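PDB 2HNK: SAM-dependent O-methyltransferase from Leptospira interrogans, which probably transfers a methyl group from S-adenosyl-L-methionine to a hydroxyl oxygen of its acceptor substrate. Local coordinates for residues C[69-74]-C[95-100]. Residues are numbered along the deposited sequence; the frame is centred on the assembly and turned at random.
Sequences TFTGYS and EEWTNV. With SAH (S-adenosyl-L-homocysteine), chain O.
Phe70 and Trp97 meet in a T-shaped aromatic contact in the wall of the S-adenosyl-L-homocysteine pocket of this Rossmann-like methyltransferase, where the loop between strand 63-67 and helix 73-81 packs against the first turns of helix 95-107. The edge of Phe70 points into the face of the indole, with planes at 83° and the centroid of the five-membered ring 4.7 Å from that of Phe70. Phe70 CE1 lies over the middle of the indole, 3.4 Å from Trp97 CD2. The side chain of Phe70 starts out away from helix 95-107, and with CG anti to the backbone N (chi1 -168°) the ring reaches back to the indole. Both large, flat residues also border S-adenosyl-L-homocysteine: Trp97 CE3 comes within 3.3 Å of the ribose O3'.

Next to the rings, Thr71 and Val100 lie side by side, Thr71 CG2 being 3.9 Å from Val100 CB; the methyl of this threonine serves the packing, while its OG1 hydrogen-bonds with the hydroxyl of Thr34. No hydrogen bond joins the segments, but the CA-H of Thr71 points almost straight at Trp97 O. A type II' turn from Thr69 to Gly72 shapes the loop, and Gly72 stands at the N-cap position of helix 73-81, where its positive phi suits glycine. In that helix's first turn Ser74 grips the amino acid end of the ligand: its N donates to OXT, and its OG accepts from the ligand amino N at 3.0 Å.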
loop_
_atom_site.group_PDB
_atom_site.type_symbol
_atom_site.label_atom_id
_atom_site.label_comp_id
_atom_site.label_asym_id
_atom_site.label_seq_id
_atom_site.Cartn_x
_atom_site.Cartn_y
_atom_site.Cartn_z
ATOM N N THR C 69 2.428 20.515 -2.803
ATOM C CA THR C 69 1.728 20.560 -1.523
ATOM C C THR C 69 0.321 21.140 -1.583
ATOM O O THR C 69 -0.567 20.664 -0.871
ATOM C CB THR C 69 2.594 21.299 -0.476
ATOM O OG1 THR C 69 3.736 20.486 -0.209
ATOM C CG2 THR C 69 1.842 21.547 0.830
ATOM N N PHE C 70 0.125 22.173 -2.411
ATOM C CA PHE C 70 -1.194 22.802 -2.587
ATOM C C PHE C 70 -1.731 23.245 -1.222
ATOM O O PHE C 70 -0.963 23.792 -0.419
ATOM C CB PHE C 70 -2.136 21.845 -3.338
ATOM C CG PHE C 70 -3.423 22.473 -3.824
ATOM C CD1 PHE C 70 -3.450 23.776 -4.327
ATOM C CD2 PHE C 70 -4.603 21.740 -3.809
ATOM C CE1 PHE C 70 -4.643 24.343 -4.784
ATOM C CE2 PHE C 70 -5.797 22.300 -4.263
ATOM C CZ PHE C 70 -5.819 23.602 -4.749
ATOM N N THR C 71 -3.012 22.997 -0.937
ATOM C CA THR C 71 -3.619 23.455 0.323
ATOM C C THR C 71 -3.329 22.530 1.520
ATOM O O THR C 71 -3.809 22.772 2.634
ATOM C CB THR C 71 -5.135 23.702 0.185
ATOM O OG1 THR C 71 -5.762 22.540 -0.375
ATOM C CG2 THR C 71 -5.407 24.912 -0.708
ATOM N N GLY C 72 -2.572 21.464 1.270
ATOM C CA GLY C 72 -1.912 20.711 2.325
ATOM C C GLY C 72 -2.483 19.405 2.854
ATOM O O GLY C 72 -1.959 18.883 3.842
ATOM N N TYR C 73 -3.514 18.851 2.209
ATOM C CA TYR C 73 -4.184 17.663 2.765
ATOM C C TYR C 73 -3.244 16.479 2.962
ATOM O O TYR C 73 -3.229 15.870 4.035
ATOM C CB TYR C 73 -5.430 17.234 1.958
ATOM C CG TYR C 73 -6.308 16.232 2.708
ATOM C CD1 TYR C 73 -6.072 14.858 2.621
ATOM C CD2 TYR C 73 -7.358 16.662 3.521
ATOM C CE1 TYR C 73 -6.863 13.941 3.317
ATOM C CE2 TYR C 73 -8.157 15.750 4.219
ATOM C CZ TYR C 73 -7.901 14.394 4.111
ATOM O OH TYR C 73 -8.681 13.493 4.799
ATOM N N SER C 74 -2.465 16.158 1.937
ATOM C CA SER C 74 -1.595 14.996 1.986
ATOM C C SER C 74 -0.482 15.177 3.010
ATOM O O SER C 74 -0.149 14.238 3.737
ATOM C CB SER C 74 -1.028 14.657 0.596
ATOM O OG SER C 74 -0.241 15.704 0.060
ATOM N N GLU C 95 2.935 30.490 -2.541
ATOM C CA GLU C 95 2.816 31.066 -1.202
ATOM C C GLU C 95 1.364 31.026 -0.748
ATOM O O GLU C 95 1.071 30.649 0.389
ATOM C CB GLU C 95 3.318 32.515 -1.173
ATOM C CG GLU C 95 3.609 33.042 0.241
ATOM C CD GLU C 95 3.180 34.496 0.453
ATOM O OE1 GLU C 95 2.837 34.855 1.606
ATOM O OE2 GLU C 95 3.172 35.281 -0.526
ATOM N N GLU C 96 0.473 31.422 -1.655
ATOM C CA GLU C 96 -0.956 31.502 -1.402
ATOM C C GLU C 96 -1.541 30.190 -0.868
ATOM O O GLU C 96 -2.213 30.183 0.162
ATOM C CB GLU C 96 -1.689 31.927 -2.675
ATOM C CG GLU C 96 -3.195 32.049 -2.507
ATOM C CD GLU C 96 -3.894 32.610 -3.738
ATOM O OE1 GLU C 96 -3.479 32.283 -4.871
ATOM O OE2 GLU C 96 -4.874 33.373 -3.577
ATOM N N TRP C 97 -1.279 29.092 -1.570
ATOM C CA TRP C 97 -1.862 27.798 -1.216
ATOM C C TRP C 97 -1.205 27.166 -0.015
ATOM O O TRP C 97 -1.880 26.536 0.795
ATOM C CB TRP C 97 -1.837 26.843 -2.400
ATOM C CG TRP C 97 -2.755 27.278 -3.483
ATOM C CD1 TRP C 97 -3.930 27.972 -3.339
ATOM C CD2 TRP C 97 -2.600 27.039 -4.883
ATOM N NE1 TRP C 97 -4.509 28.185 -4.569
ATOM C CE2 TRP C 97 -3.716 27.617 -5.533
ATOM C CE3 TRP C 97 -1.636 26.378 -5.652
ATOM C CZ2 TRP C 97 -3.886 27.564 -6.918
ATOM C CZ3 TRP C 97 -1.805 26.324 -7.036
ATOM C CH2 TRP C 97 -2.924 26.918 -7.652
ATOM N N THR C 98 0.104 27.353 0.121
ATOM C CA THR C 98 0.797 26.831 1.285
ATOM C C THR C 98 0.499 27.656 2.540
ATOM O O THR C 98 0.701 27.177 3.661
ATOM C CB THR C 98 2.317 26.629 1.047
ATOM O OG1 THR C 98 2.940 27.883 0.746
ATOM C CG2 THR C 98 2.545 25.649 -0.110
ATOM N N ASN C 99 -0.017 28.874 2.348
ATOM C CA ASN C 99 -0.588 29.641 3.455
ATOM C C ASN C 99 -1.849 28.988 4.027
ATOM O O ASN C 99 -2.082 29.047 5.246
ATOM C CB ASN C 99 -0.854 31.101 3.061
ATOM C CG ASN C 99 0.408 31.945 3.060
ATOM O OD1 ASN C 99 1.412 31.569 3.656
ATOM N ND2 ASN C 99 0.363 33.090 2.384
ATOM N N VAL C 100 -2.654 28.374 3.155
ATOM C CA VAL C 100 -3.794 27.560 3.595
ATOM C C VAL C 100 -3.288 26.289 4.288
ATOM O O VAL C 100 -3.765 25.940 5.364
ATOM C CB VAL C 100 -4.751 27.177 2.433
ATOM C CG1 VAL C 100 -5.988 26.401 2.969
ATOM C CG2 VAL C 100 -5.179 28.412 1.651
HETATM N N SAH O . -0.537 17.176 -2.490
HETATM C CA SAH O . -1.644 18.165 -2.671
HETATM C CB SAH O . -1.986 18.304 -4.155
HETATM C CG SAH O . -0.850 18.872 -5.009
HETATM S SD SAH O . -1.529 19.859 -6.360
HETATM C C SAH O . -2.897 17.857 -1.835
HETATM O O SAH O . -3.844 18.648 -1.790
HETATM O OXT SAH O . -2.998 16.818 -1.184
HETATM C "C5'" SAH O . 0.086 20.319 -7.041
HETATM C "C4'" SAH O . 0.794 21.468 -6.331
HETATM O "O4'" SAH O . 2.124 21.534 -6.802
HETATM C "C3'" SAH O . 0.159 22.821 -6.606
HETATM O "O3'" SAH O . -0.105 23.451 -5.375
HETATM C "C2'" SAH O . 1.193 23.627 -7.367
HETATM O "O2'" SAH O . 1.252 24.952 -6.881
HETATM C "C1'" SAH O . 2.487 22.874 -7.076
HETATM N N9 SAH O . 3.486 22.954 -8.166
HETATM C C8 SAH O . 3.279 23.117 -9.518
HETATM N N7 SAH O . 4.483 23.148 -10.142
HETATM C C5 SAH O . 5.457 23.002 -9.212
HETATM C C6 SAH O . 6.850 22.961 -9.284
HETATM N N6 SAH O . 7.477 23.078 -10.449
HETATM N N1 SAH O . 7.592 22.806 -8.127
HETATM C C2 SAH O . 6.963 22.682 -6.902
HETATM N N3 SAH O . 5.583 22.722 -6.834
HETATM C C4 SAH O . 4.843 22.883 -7.966
#